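Local coordinates for protein arginase (Thermus thermophilus, PDB 2EF5) that probably hydrolyses L-arginine to L-ornithine and urea at a centre of two manganese ions, at residues 161-166 and 205-210; 141-146 and 155-160; 27-32 and 273-278; 225-230 and 267-272; 2-7 and 81-86. One frame throughout, in Å; residues are numbered along the deposited sequence.

Contact 1 of 5, residues 161-166 and 205-210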
# COMPACT_ATOMS: atom_id res chain seq x y z
N ASP A 161 -23.48 -6.34 14.94
CA ASP A 161 -24.63 -6.93 14.27
C ASP A 161 -25.31 -5.87 13.40
O ASP A 161 -26.49 -5.97 13.09
CB ASP A 161 -25.63 -7.50 15.28
CG ASP A 161 -25.04 -8.61 16.14
OD1 ASP A 161 -24.29 -9.44 15.58
OD2 ASP A 161 -25.33 -8.66 17.35
N VAL A 162 -24.53 -4.86 13.02
CA VAL A 162 -25.03 -3.77 12.18
C VAL A 162 -24.25 -3.71 10.87
O VAL A 162 -23.04 -3.88 10.84
CB VAL A 162 -24.90 -2.40 12.88
CG1 VAL A 162 -25.26 -1.26 11.90
CG2 VAL A 162 -25.80 -2.34 14.11
N VAL A 163 -24.96 -3.47 9.77
CA VAL A 163 -24.33 -3.34 8.47
C VAL A 163 -24.97 -2.16 7.76
O VAL A 163 -26.19 -2.08 7.68
CB VAL A 163 -24.51 -4.61 7.58
CG1 VAL A 163 -23.81 -4.41 6.25
CG2 VAL A 163 -23.92 -5.84 8.28
N LEU A 164 -24.14 -1.25 7.27
CA LEU A 164 -24.60 -0.07 6.55
C LEU A 164 -24.39 -0.34 5.06
O LEU A 164 -23.33 -0.85 4.68
CB LEU A 164 -23.79 1.16 6.96
CG LEU A 164 -24.16 1.86 8.27
CD1 LEU A 164 -23.03 2.80 8.72
CD2 LEU A 164 -25.44 2.66 8.04
N VAL A 165 -25.37 -0.01 4.24
CA VAL A 165 -25.27 -0.23 2.80
C VAL A 165 -25.71 1.00 2.03
O VAL A 165 -26.79 1.54 2.27
CB VAL A 165 -26.16 -1.43 2.35
CG1 VAL A 165 -25.99 -1.68 0.85
CG2 VAL A 165 -25.82 -2.68 3.15
N GLY A 166 -24.87 1.44 1.10
CA GLY A 166 -25.19 2.59 0.26
C GLY A 166 -24.68 3.93 0.74
O GLY A 166 -24.98 4.95 0.13
N LYS A 205 -24.19 -13.12 5.53
CA LYS A 205 -23.15 -13.94 6.16
C LYS A 205 -22.71 -13.28 7.46
O LYS A 205 -22.63 -13.92 8.51
CB LYS A 205 -21.95 -14.09 5.23
CG LYS A 205 -20.86 -15.04 5.72
CD LYS A 205 -21.30 -16.50 5.61
CE LYS A 205 -20.14 -17.46 5.87
NZ LYS A 205 -20.51 -18.88 5.57
N HIS A 206 -22.43 -11.98 7.37
CA HIS A 206 -21.99 -11.20 8.52
C HIS A 206 -23.02 -11.25 9.64
O HIS A 206 -22.66 -11.17 10.82
CB HIS A 206 -21.76 -9.75 8.10
CG HIS A 206 -21.10 -8.92 9.16
ND1 HIS A 206 -19.79 -9.09 9.54
CD2 HIS A 206 -21.59 -7.92 9.94
CE1 HIS A 206 -19.50 -8.23 10.50
NE2 HIS A 206 -20.58 -7.51 10.76
N LEU A 207 -24.29 -11.38 9.28
CA LEU A 207 -25.37 -11.41 10.26
C LEU A 207 -26.06 -12.77 10.28
O LEU A 207 -27.23 -12.88 10.64
CB LEU A 207 -26.41 -10.33 9.93
CG LEU A 207 -25.91 -8.89 9.76
CD1 LEU A 207 -27.06 -7.98 9.36
CD2 LEU A 207 -25.29 -8.42 11.07
N GLN A 208 -25.31 -13.81 9.91
CA GLN A 208 -25.86 -15.16 9.85
C GLN A 208 -26.55 -15.62 11.14
O GLN A 208 -26.12 -15.29 12.25
CB GLN A 208 -24.77 -16.15 9.46
CG GLN A 208 -23.67 -16.35 10.49
CD GLN A 208 -22.58 -17.30 10.01
OE1 GLN A 208 -22.87 -18.39 9.52
NE2 GLN A 208 -21.33 -16.87 10.13
N GLY A 209 -27.63 -16.37 10.97
CA GLY A 209 -28.38 -16.90 12.09
C GLY A 209 -29.24 -15.92 12.87
O GLY A 209 -29.92 -16.32 13.82
N LEU A 210 -29.24 -14.65 12.48
CA LEU A 210 -30.02 -13.64 13.20
C LEU A 210 -31.24 -13.14 12.46
O LEU A 210 -31.26 -13.09 11.23
CB LEU A 210 -29.15 -12.43 13.50
CG LEU A 210 -27.86 -12.56 14.30
CD1 LEU A 210 -27.17 -11.21 14.37
CD2 LEU A 210 -28.17 -13.07 15.71
O HOH W 1 -23.76 -11.00 13.44
O HOH W 2 -20.75 -4.79 11.94
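The central parallel sheet of the arginase alpha/beta fold meets one of its covering helices here: Asp161, just before strand 162-167, and Val163 within it pack against His206, in the last turn of helix 196-206, and Leu207 and Leu210 just after it. Val163 does its touching with CG2, the methyl that its first torsion (chi1 -179°) places anti to the carbonyl carbon. This methyl approaches the imidazole of His206 at a slant, with CG2 3.5 Å from CD2, and also rests 3.9 Å from the branch carbon CG of Leu207. Leu207, the first residue beyond the helix, sends its CD2 methyl to the strand backbone, where it lies 3.4 Å from Asp161 O. The chain then folds through a type II turn from Leu207 to Leu210, which returns a second leucine to the strand: Leu210 CD1 lies 3.6 Å from Asp161 OD1, its side chain crossing that of the aspartate at about a right angle.

Two waters join the polar atoms. One donates to Asp161 OD1 at 2.7 Å and to His206 O at 2.8 Å, linking the carboxylate to the last turn of the helix. The other is hydrogen-bonded to both Val162 O and His206 NE2. Asp161 also holds a salt bridge with Arg111.

On the sheet side, Val163 is hydrogen-bonded through its backbone to Val114 and Trp116 of strand 113-117, while Leu164 pairs with Arg184 and Tyr186 of strand 184-187. Val203, one turn earlier in helix 196-206, covers Val163 as well.

Contact 2 of 5, residues 141-146 and 155-160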
# COMPACT_ATOMS: atom_id res chain seq x y z
N VAL A 141 -27.24 5.73 18.71
CA VAL A 141 -28.04 5.49 19.90
C VAL A 141 -28.39 4.00 20.02
O VAL A 141 -28.17 3.38 21.07
CB VAL A 141 -29.36 6.30 19.87
CG1 VAL A 141 -30.27 5.89 21.01
CG2 VAL A 141 -29.04 7.78 19.95
N LEU A 142 -28.94 3.43 18.96
CA LEU A 142 -29.30 2.02 18.97
C LEU A 142 -28.10 1.16 19.32
O LEU A 142 -28.24 0.09 19.91
CB LEU A 142 -29.85 1.59 17.60
CG LEU A 142 -31.27 2.07 17.27
CD1 LEU A 142 -31.54 1.87 15.79
CD2 LEU A 142 -32.28 1.29 18.12
N SER A 143 -26.91 1.64 18.95
CA SER A 143 -25.68 0.91 19.23
C SER A 143 -25.14 1.21 20.62
O SER A 143 -24.08 0.71 21.01
CB SER A 143 -24.62 1.25 18.18
OG SER A 143 -25.01 0.78 16.90
N GLY A 144 -25.86 2.04 21.37
CA GLY A 144 -25.45 2.39 22.72
C GLY A 144 -24.53 3.58 22.87
O GLY A 144 -23.91 3.76 23.91
N LEU A 145 -24.44 4.41 21.83
CA LEU A 145 -23.58 5.60 21.87
C LEU A 145 -24.42 6.86 21.72
O LEU A 145 -25.27 6.95 20.84
CB LEU A 145 -22.56 5.55 20.72
CG LEU A 145 -21.61 4.36 20.64
CD1 LEU A 145 -20.89 4.39 19.31
CD2 LEU A 145 -20.62 4.38 21.80
N GLY A 146 -24.18 7.84 22.59
CA GLY A 146 -24.93 9.08 22.50
C GLY A 146 -25.52 9.55 23.82
O GLY A 146 -25.13 9.10 24.89
N ARG A 155 -31.08 1.65 23.42
CA ARG A 155 -29.94 0.80 23.06
C ARG A 155 -30.56 -0.56 22.76
O ARG A 155 -31.34 -1.07 23.56
CB ARG A 155 -28.95 0.69 24.23
CG ARG A 155 -27.68 -0.09 23.89
CD ARG A 155 -26.63 0.02 24.99
NE ARG A 155 -27.04 -0.64 26.23
CZ ARG A 155 -27.07 -1.96 26.40
NH1 ARG A 155 -26.72 -2.77 25.41
NH2 ARG A 155 -27.46 -2.47 27.57
N ALA A 156 -30.25 -1.14 21.61
CA ALA A 156 -30.86 -2.42 21.28
C ALA A 156 -30.08 -3.33 20.34
O ALA A 156 -30.52 -4.44 20.05
CB ALA A 156 -32.26 -2.19 20.72
N VAL A 157 -28.92 -2.88 19.87
CA VAL A 157 -28.14 -3.72 18.97
C VAL A 157 -26.65 -3.58 19.21
O VAL A 157 -26.17 -2.52 19.59
CB VAL A 157 -28.42 -3.37 17.49
CG1 VAL A 157 -27.87 -1.99 17.17
CG2 VAL A 157 -27.80 -4.42 16.58
N ASP A 158 -25.93 -4.68 19.00
CA ASP A 158 -24.48 -4.66 19.16
C ASP A 158 -23.92 -4.14 17.85
O ASP A 158 -24.34 -4.59 16.78
CB ASP A 158 -23.96 -6.08 19.42
CG ASP A 158 -22.48 -6.12 19.73
OD1 ASP A 158 -21.67 -5.61 18.92
OD2 ASP A 158 -22.11 -6.66 20.80
N PRO A 159 -22.97 -3.20 17.90
CA PRO A 159 -22.36 -2.62 16.70
C PRO A 159 -21.92 -3.67 15.69
O PRO A 159 -21.90 -3.42 14.48
CB PRO A 159 -21.18 -1.83 17.26
CG PRO A 159 -21.67 -1.40 18.60
CD PRO A 159 -22.36 -2.64 19.12
N LYS A 160 -21.57 -4.86 16.18
CA LYS A 160 -21.11 -5.93 15.32
C LYS A 160 -22.24 -6.62 14.57
O LYS A 160 -21.98 -7.41 13.66
CB LYS A 160 -20.30 -6.95 16.12
CG LYS A 160 -19.02 -6.35 16.71
CD LYS A 160 -18.13 -7.40 17.37
CE LYS A 160 -16.81 -6.78 17.82
NZ LYS A 160 -15.89 -7.80 18.42
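The flat carbonyl group of Leu142 receives two backbone donors from the loop that carries Ala156 and Val157. Ala156 N lies in the carbonyl plane on a lone pair of Leu142 O, at 2.9 Å with a nearly straight N-H...O angle of 174°. Val157 N, 3.0 Å from Leu142 O, comes from a position tilted 29° out of that plane. The ring of Pro159 touches through its CG corner, which lies 4.0 Å from Ser143 CB.

These groups meet where helix 138-142 ends in a Schellman motif, with Gly144 N 2.7 Å from Val141 O, and where the chain returns after the short helix 148-154. Arg155 lays the aliphatic part of its side chain on Gly144, with CG and CD both near the bare alpha carbon; Arg155 CD is 3.5 Å from Gly144 CA, and beyond it the chain bends at chi3. Val157 CG1 is wedged between its own N and carbonyl carbon (chi1 68°), a setting that brings it 4.1 Å from Leu142 CB. Ser143 adds a CA-H...O contact, its CA 3.5 Å from Val157 O, while its hydroxyl is bonded to Leu139 O one turn back. Trp116 and Val103 pack on Leu142, whose side chain is about 7 Å from that of the manganese ligand His96.

Leu142 O, at the end of the helix in a buried residue, where backbone acceptors outrun the helix's own donors, is thus gripped by two N-H groups. The partial negative charge expected at this end of the helix is probably eased by them.

Contact 3 of 5, residues 27-32 and 273-278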
# COMPACT_ATOMS: atom_id res chain seq x y z
N ARG A 27 -48.86 5.71 2.33
CA ARG A 27 -50.17 5.06 2.32
C ARG A 27 -50.84 5.35 0.98
O ARG A 27 -51.43 4.47 0.38
CB ARG A 27 -51.06 5.58 3.46
CG ARG A 27 -50.63 5.12 4.84
CD ARG A 27 -51.61 5.62 5.91
NE ARG A 27 -51.39 4.98 7.21
CZ ARG A 27 -50.67 5.50 8.20
NH1 ARG A 27 -50.08 6.69 8.06
NH2 ARG A 27 -50.54 4.83 9.34
N TYR A 28 -50.73 6.60 0.51
CA TYR A 28 -51.32 6.96 -0.77
C TYR A 28 -50.70 6.19 -1.93
O TYR A 28 -51.32 6.05 -2.97
CB TYR A 28 -51.21 8.47 -1.01
CG TYR A 28 -52.37 9.24 -0.42
CD1 TYR A 28 -53.68 8.99 -0.84
CD2 TYR A 28 -52.16 10.18 0.59
CE1 TYR A 28 -54.76 9.67 -0.27
CE2 TYR A 28 -53.24 10.86 1.17
CZ TYR A 28 -54.53 10.60 0.74
OH TYR A 28 -55.61 11.24 1.30
N ALA A 29 -49.49 5.68 -1.74
CA ALA A 29 -48.83 4.89 -2.79
C ALA A 29 -49.38 3.45 -2.75
O ALA A 29 -48.84 2.54 -3.38
CB ALA A 29 -47.33 4.89 -2.58
N ARG A 30 -50.46 3.26 -1.99
CA ARG A 30 -51.14 1.96 -1.86
C ARG A 30 -50.27 0.82 -1.32
O ARG A 30 -50.35 -0.31 -1.78
CB ARG A 30 -51.74 1.56 -3.21
CG ARG A 30 -52.64 2.64 -3.80
CD ARG A 30 -53.26 2.21 -5.12
NE ARG A 30 -54.18 1.09 -4.95
CZ ARG A 30 -53.92 -0.16 -5.34
NH1 ARG A 30 -52.77 -0.46 -5.93
NH2 ARG A 30 -54.82 -1.11 -5.12
N LEU A 31 -49.44 1.13 -0.33
CA LEU A 31 -48.59 0.12 0.28
C LEU A 31 -49.45 -1.04 0.79
O LEU A 31 -49.15 -2.21 0.59
CB LEU A 31 -47.82 0.72 1.46
CG LEU A 31 -47.25 -0.27 2.48
CD1 LEU A 31 -46.15 -1.10 1.83
CD2 LEU A 31 -46.72 0.49 3.69
N LEU A 32 -50.52 -0.67 1.46
CA LEU A 32 -51.44 -1.61 2.06
C LEU A 32 -52.18 -2.50 1.07
O LEU A 32 -52.20 -3.72 1.21
CB LEU A 32 -52.42 -0.83 2.92
CG LEU A 32 -52.84 -1.51 4.21
CD1 LEU A 32 -53.07 -0.45 5.28
CD2 LEU A 32 -54.09 -2.35 3.95
N THR A 273 -41.19 8.96 -5.12
CA THR A 273 -40.26 8.45 -4.12
C THR A 273 -41.00 7.50 -3.20
O THR A 273 -40.50 6.43 -2.84
CB THR A 273 -39.64 9.59 -3.31
OG1 THR A 273 -38.92 10.46 -4.20
CG2 THR A 273 -38.67 9.03 -2.27
N ALA A 274 -42.21 7.88 -2.82
CA ALA A 274 -43.02 7.02 -1.95
C ALA A 274 -43.37 5.74 -2.71
O ALA A 274 -43.36 4.65 -2.13
CB ALA A 274 -44.30 7.75 -1.53
N GLU A 275 -43.69 5.87 -4.00
CA GLU A 275 -44.03 4.69 -4.80
C GLU A 275 -42.80 3.79 -4.89
O GLU A 275 -42.93 2.56 -4.90
CB GLU A 275 -44.51 5.10 -6.19
CG GLU A 275 -45.72 6.04 -6.15
CD GLU A 275 -46.19 6.51 -7.52
OE1 GLU A 275 -45.36 6.54 -8.46
OE2 GLU A 275 -47.38 6.86 -7.64
N MET A 276 -41.62 4.39 -4.97
CA MET A 276 -40.37 3.63 -5.04
C MET A 276 -40.22 2.76 -3.80
O MET A 276 -39.98 1.56 -3.90
CB MET A 276 -39.16 4.57 -5.10
CG MET A 276 -38.84 5.17 -6.46
SD MET A 276 -38.08 4.00 -7.60
CE MET A 276 -37.04 3.04 -6.47
N LEU A 277 -40.35 3.38 -2.63
CA LEU A 277 -40.21 2.65 -1.38
C LEU A 277 -41.28 1.59 -1.17
O LEU A 277 -41.01 0.55 -0.58
CB LEU A 277 -40.18 3.60 -0.19
CG LEU A 277 -38.77 3.95 0.31
CD1 LEU A 277 -37.98 4.63 -0.79
CD2 LEU A 277 -38.87 4.87 1.52
N VAL A 278 -42.49 1.85 -1.63
CA VAL A 278 -43.53 0.84 -1.47
C VAL A 278 -43.12 -0.39 -2.30
O VAL A 278 -43.22 -1.52 -1.83
CB VAL A 278 -44.90 1.34 -1.94
CG1 VAL A 278 -45.87 0.18 -2.04
CG2 VAL A 278 -45.43 2.38 -0.96
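Ala29 and Leu31 flank the break between helices 22-28 and 31-37 and pack on helix 272-284, an outer layer of the alpha/beta fold. Between the two, Arg30 adopts left-handed helical backbone angles, so that the chain turns sharply and presents both neighbours to the same helix. Ala29 points its methyl toward the helix, seated among Ala274, Glu275 and Val278. Its CB lies 3.5 Å from Val278 CG2 and 4.0 Å from Glu275 CA, with Ala274 CB a little farther away at 4.3 Å from the same Ala29 CB. Glu275 stands to the side: it meets the alanine methyl with its CG, and the chain is extended beyond it.

Val278 faces the break with both branches. CG2, anti to the carbonyl carbon, reaches the methyl of Ala29 and also the flank of Leu31, with Val278 CG2 3.8 Å from Leu31 CB. The valine and leucine side chains are inclined to each other rather than aligned. Leu26 of helix 22-28 covers Ala274 and Val278, and Leu92 of strand 87-93 lies against Leu31. The other valine branch, anti to the backbone N (chi1 168°), sits on the main chain itself, with Val278 CG1 3.6 Å from Leu31 CA.

Contact 4 of 5, residues 225-230 and 267-272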
# COMPACT_ATOMS: atom_id res chain seq x y z
N LEU A 225 -33.72 9.45 -9.06
CA LEU A 225 -34.76 8.45 -8.94
C LEU A 225 -35.70 8.72 -7.77
O LEU A 225 -36.88 8.39 -7.81
CB LEU A 225 -34.10 7.09 -8.75
CG LEU A 225 -34.83 5.82 -9.14
CD1 LEU A 225 -35.19 5.85 -10.62
CD2 LEU A 225 -33.93 4.63 -8.83
N ALA A 226 -35.16 9.32 -6.71
CA ALA A 226 -35.94 9.64 -5.52
C ALA A 226 -35.62 11.05 -5.07
O ALA A 226 -34.83 11.25 -4.15
CB ALA A 226 -35.63 8.64 -4.40
N PRO A 227 -36.23 12.05 -5.71
CA PRO A 227 -36.00 13.45 -5.35
C PRO A 227 -36.65 13.84 -4.02
O PRO A 227 -36.18 14.74 -3.34
CB PRO A 227 -36.63 14.21 -6.52
CG PRO A 227 -37.80 13.34 -6.87
CD PRO A 227 -37.16 11.96 -6.85
N GLY A 228 -37.72 13.14 -3.65
CA GLY A 228 -38.43 13.44 -2.42
C GLY A 228 -37.74 13.08 -1.12
O GLY A 228 -38.26 12.27 -0.35
N VAL A 229 -36.58 13.67 -0.87
CA VAL A 229 -35.81 13.41 0.35
C VAL A 229 -35.18 14.70 0.87
O VAL A 229 -34.79 15.57 0.09
CB VAL A 229 -34.70 12.35 0.11
CG1 VAL A 229 -35.32 11.07 -0.44
CG2 VAL A 229 -33.65 12.90 -0.85
N GLY A 230 -35.06 14.80 2.19
CA GLY A 230 -34.48 15.99 2.79
C GLY A 230 -33.02 16.25 2.47
O GLY A 230 -32.64 17.39 2.20
N LEU A 267 -40.84 17.71 -1.50
CA LEU A 267 -39.69 17.83 -2.37
C LEU A 267 -39.78 16.78 -3.47
O LEU A 267 -38.93 16.73 -4.35
CB LEU A 267 -38.40 17.64 -1.57
CG LEU A 267 -38.16 18.62 -0.41
CD1 LEU A 267 -37.01 18.14 0.46
CD2 LEU A 267 -37.88 20.01 -0.97
N ASP A 268 -40.83 15.97 -3.42
CA ASP A 268 -41.01 14.89 -4.38
C ASP A 268 -41.67 15.31 -5.68
O ASP A 268 -42.13 16.44 -5.83
CB ASP A 268 -41.83 13.77 -3.73
CG ASP A 268 -41.60 12.41 -4.37
OD1 ASP A 268 -40.77 12.30 -5.31
OD2 ASP A 268 -42.24 11.44 -3.93
N GLU A 269 -41.71 14.38 -6.62
CA GLU A 269 -42.33 14.61 -7.91
C GLU A 269 -43.35 13.50 -8.16
O GLU A 269 -43.01 12.33 -8.36
CB GLU A 269 -41.26 14.60 -9.01
CG GLU A 269 -40.04 15.45 -8.65
CD GLU A 269 -39.04 15.58 -9.78
OE1 GLU A 269 -38.82 14.59 -10.50
OE2 GLU A 269 -38.46 16.68 -9.94
N ARG A 270 -44.63 13.88 -8.12
CA ARG A 270 -45.70 12.92 -8.36
C ARG A 270 -45.64 11.73 -7.41
O ARG A 270 -45.98 10.60 -7.79
CB ARG A 270 -45.64 12.42 -9.80
CG ARG A 270 -45.58 13.52 -10.84
CD ARG A 270 -46.91 14.21 -10.98
NE ARG A 270 -46.96 15.03 -12.19
CZ ARG A 270 -48.06 15.61 -12.65
NH1 ARG A 270 -49.21 15.46 -12.00
NH2 ARG A 270 -48.01 16.34 -13.76
N ASN A 271 -45.18 11.96 -6.19
CA ASN A 271 -45.11 10.91 -5.19
C ASN A 271 -44.26 9.71 -5.62
O ASN A 271 -44.40 8.63 -5.06
CB ASN A 271 -46.53 10.42 -4.87
CG ASN A 271 -46.65 9.85 -3.47
OD1 ASN A 271 -46.06 10.38 -2.53
ND2 ASN A 271 -47.43 8.78 -3.32
N ARG A 272 -43.38 9.89 -6.60
CA ARG A 272 -42.59 8.76 -7.09
C ARG A 272 -41.62 8.16 -6.10
O ARG A 272 -41.26 6.99 -6.20
CB ARG A 272 -41.87 9.12 -8.39
CG ARG A 272 -40.76 10.14 -8.27
CD ARG A 272 -40.24 10.47 -9.67
NE ARG A 272 -38.99 11.22 -9.65
CZ ARG A 272 -38.33 11.59 -10.74
NH1 ARG A 272 -38.80 11.29 -11.94
NH2 ARG A 272 -37.20 12.27 -10.63
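Gly228, the centre of an inverse gamma turn closed by Val229 N on Pro227 O at 2.7 Å, brings its bare alpha carbon 3.5 Å from Asp268 CA, so that the two backbones are in direct contact, with no side chain on Gly228 to separate them. The segments belong to loops that follow strands 212-217 and 255-261 of the arginase sheet, on the side of the fold where the manganese ligands lie.

Three side chains of 267-272 meet the Pro227 ring at CG and CD. Its CG rests 3.6 Å from Glu269 CG, the two side chains crossing at about a right angle, and the same ring carbon, Pro227 CG, is 3.5 Å from Asp268 OD1. The third neighbour is Arg272, which offers the edge of its guanidinium: Pro227 CD lies in the plane of that group, 3.4 Å from NE. Arg272 starts with CG between its own N and carbonyl carbon (chi1 68°) and then runs extended to NE, a course that carries it across the proline, again nearly at right angles. Over one guanidinium face, offset toward its rim, lies the Glu269 carboxylate; its OE1 is well out of the plane, so the salt bridge between Arg272 NH2 and Glu269 OE1, 2.8 Å, rests on charge alone. A type I' turn from Glu269 to Arg272 brings this pair together.

Thr273, at the start of helix 272-284, bonds through its hydroxyl to Asp268 OD1 and Gly228 N, joining the two loops. Val229 points away from this contact, and its side chain is about 4 Å from that of the manganese ligand Asp219. At the other end of the interface the Leu267 methyl CD1 reaches the backbone, 3.4 Å from Val229 O.

Contact 5 of 5, residues 2-7 and 81-86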
# COMPACT_ATOMS: atom_id res chain seq x y z
N ARG A 2 -49.10 -12.22 8.48
CA ARG A 2 -49.62 -10.97 9.04
C ARG A 2 -48.65 -9.80 9.02
O ARG A 2 -47.47 -9.94 9.34
CB ARG A 2 -50.08 -11.21 10.48
CG ARG A 2 -51.29 -12.13 10.63
CD ARG A 2 -51.47 -12.52 12.10
NE ARG A 2 -50.34 -13.32 12.58
CZ ARG A 2 -50.10 -13.60 13.86
NH1 ARG A 2 -50.92 -13.15 14.81
NH2 ARG A 2 -49.04 -14.32 14.19
N VAL A 3 -49.17 -8.64 8.65
CA VAL A 3 -48.38 -7.42 8.58
C VAL A 3 -49.11 -6.28 9.28
O VAL A 3 -50.32 -6.09 9.10
CB VAL A 3 -48.11 -6.99 7.12
CG1 VAL A 3 -47.49 -5.60 7.08
CG2 VAL A 3 -47.18 -7.99 6.45
N ALA A 4 -48.37 -5.52 10.08
CA ALA A 4 -48.94 -4.37 10.78
C ALA A 4 -48.18 -3.13 10.32
O ALA A 4 -46.95 -3.10 10.35
CB ALA A 4 -48.81 -4.54 12.29
N VAL A 5 -48.92 -2.12 9.89
CA VAL A 5 -48.33 -0.87 9.43
C VAL A 5 -48.63 0.26 10.40
O VAL A 5 -49.79 0.49 10.76
CB VAL A 5 -48.90 -0.46 8.06
CG1 VAL A 5 -48.36 0.90 7.64
CG2 VAL A 5 -48.56 -1.51 7.01
N VAL A 6 -47.59 0.96 10.84
CA VAL A 6 -47.78 2.08 11.75
C VAL A 6 -46.96 3.27 11.26
O VAL A 6 -45.83 3.12 10.82
CB VAL A 6 -47.36 1.73 13.19
CG1 VAL A 6 -45.90 1.34 13.22
CG2 VAL A 6 -47.62 2.90 14.10
N GLY A 7 -47.55 4.46 11.33
CA GLY A 7 -46.85 5.65 10.88
C GLY A 7 -46.35 6.53 12.01
O GLY A 7 -46.91 6.55 13.11
N ALA A 81 -43.60 -3.68 20.60
CA ALA A 81 -43.29 -4.75 21.54
C ALA A 81 -44.57 -5.48 21.96
O ALA A 81 -44.54 -6.65 22.30
CB ALA A 81 -42.60 -4.18 22.78
N ALA A 82 -45.69 -4.77 21.91
CA ALA A 82 -46.97 -5.35 22.29
C ALA A 82 -47.63 -6.18 21.19
O ALA A 82 -48.61 -6.88 21.44
CB ALA A 82 -47.92 -4.25 22.75
N LEU A 83 -47.10 -6.11 19.97
CA LEU A 83 -47.68 -6.87 18.87
C LEU A 83 -47.54 -8.37 19.08
O LEU A 83 -46.54 -8.84 19.61
CB LEU A 83 -47.01 -6.50 17.53
CG LEU A 83 -47.37 -5.16 16.88
CD1 LEU A 83 -46.52 -4.95 15.64
CD2 LEU A 83 -48.84 -5.15 16.52
N PRO A 84 -48.56 -9.16 18.68
CA PRO A 84 -48.40 -10.60 18.87
C PRO A 84 -47.24 -11.01 17.97
O PRO A 84 -47.11 -10.49 16.86
CB PRO A 84 -49.75 -11.15 18.41
CG PRO A 84 -50.24 -10.13 17.42
CD PRO A 84 -49.87 -8.83 18.09
N GLU A 85 -46.38 -11.91 18.44
CA GLU A 85 -45.24 -12.33 17.63
C GLU A 85 -45.77 -13.04 16.37
O GLU A 85 -46.85 -13.63 16.37
CB GLU A 85 -44.30 -13.19 18.49
CG GLU A 85 -43.64 -12.34 19.62
CD GLU A 85 -42.64 -13.06 20.51
OE1 GLU A 85 -43.07 -13.83 21.40
OE2 GLU A 85 -41.41 -12.90 20.28
N GLY A 86 -45.05 -12.90 15.26
CA GLY A 86 -45.48 -13.48 14.00
C GLY A 86 -46.07 -12.39 13.11
O GLY A 86 -46.36 -12.60 11.94
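Arg2 and Ala4, on strand 2-8, meet Leu83, Pro84, Glu85 and Gly86 in the loop that leads from helix 66-81 into strand 87-93, the neighbour of 2-8 in the parallel sheet. The polar part is a single weak hydrogen bond, from Arg2 NH2 to Glu85 O at 3.2 Å, with an N-H...O angle of only 122°. The guanidinium gets there because the arginine chain bends at chi3 (-65°) and turns its end to the loop.

Two carbon contacts add to the bond at the same guanidinium. Gly86 CA lies 3.7 Å from Arg2 NH2, and Pro84 CG is 4.0 Å from Arg2 NH1, both approaching the guanidinium at an angle.

The apolar part lies deeper, two residues along the strand. Ala4 points its methyl at the loop, and Leu83 reaches it with one branch, CD1 4.1 Å from Ala4 CB. Leu45 of strand 41-47 touches both of these side chains, while backbone bonds join Arg2 and Ala4 to Phe88 of strand 87-93.

With so bent a bond, the arginine is probably held to the loop as much by packing on Pro84 and Gly86 as by Glu85 O, while Ala4 and Leu83 meet by apolar contact, Ala4 being buried in the sheet.

How the contacts relate
Contacts 1 and 2 touch: Val162 CG2 lies 3.7 Å from Val157 CG1, and the chain passes directly from the 155-160 loop into strand 162-167. Contacts 3 and 4 have centres about 12 Å apart, and Thr273 of contact 3 reaches both segments of contact 4. These two pairs lie on opposite sides of the chain's centre. Contact 5 reaches contact 3 through Leu31 CD2 and Val5 CG2, 4.3 Å apart, and the same sheet as contact 1. The side chain of Val229 in contact 4 is about 7 Å from a manganese ion, that of Leu142 in contact 2 about 10 Å and that of Val162 in contact 1 about 12 Å. Contacts 3 and 5 lie away from the metals, though the Ala274 side chain is about 12 Å from the bound lysine.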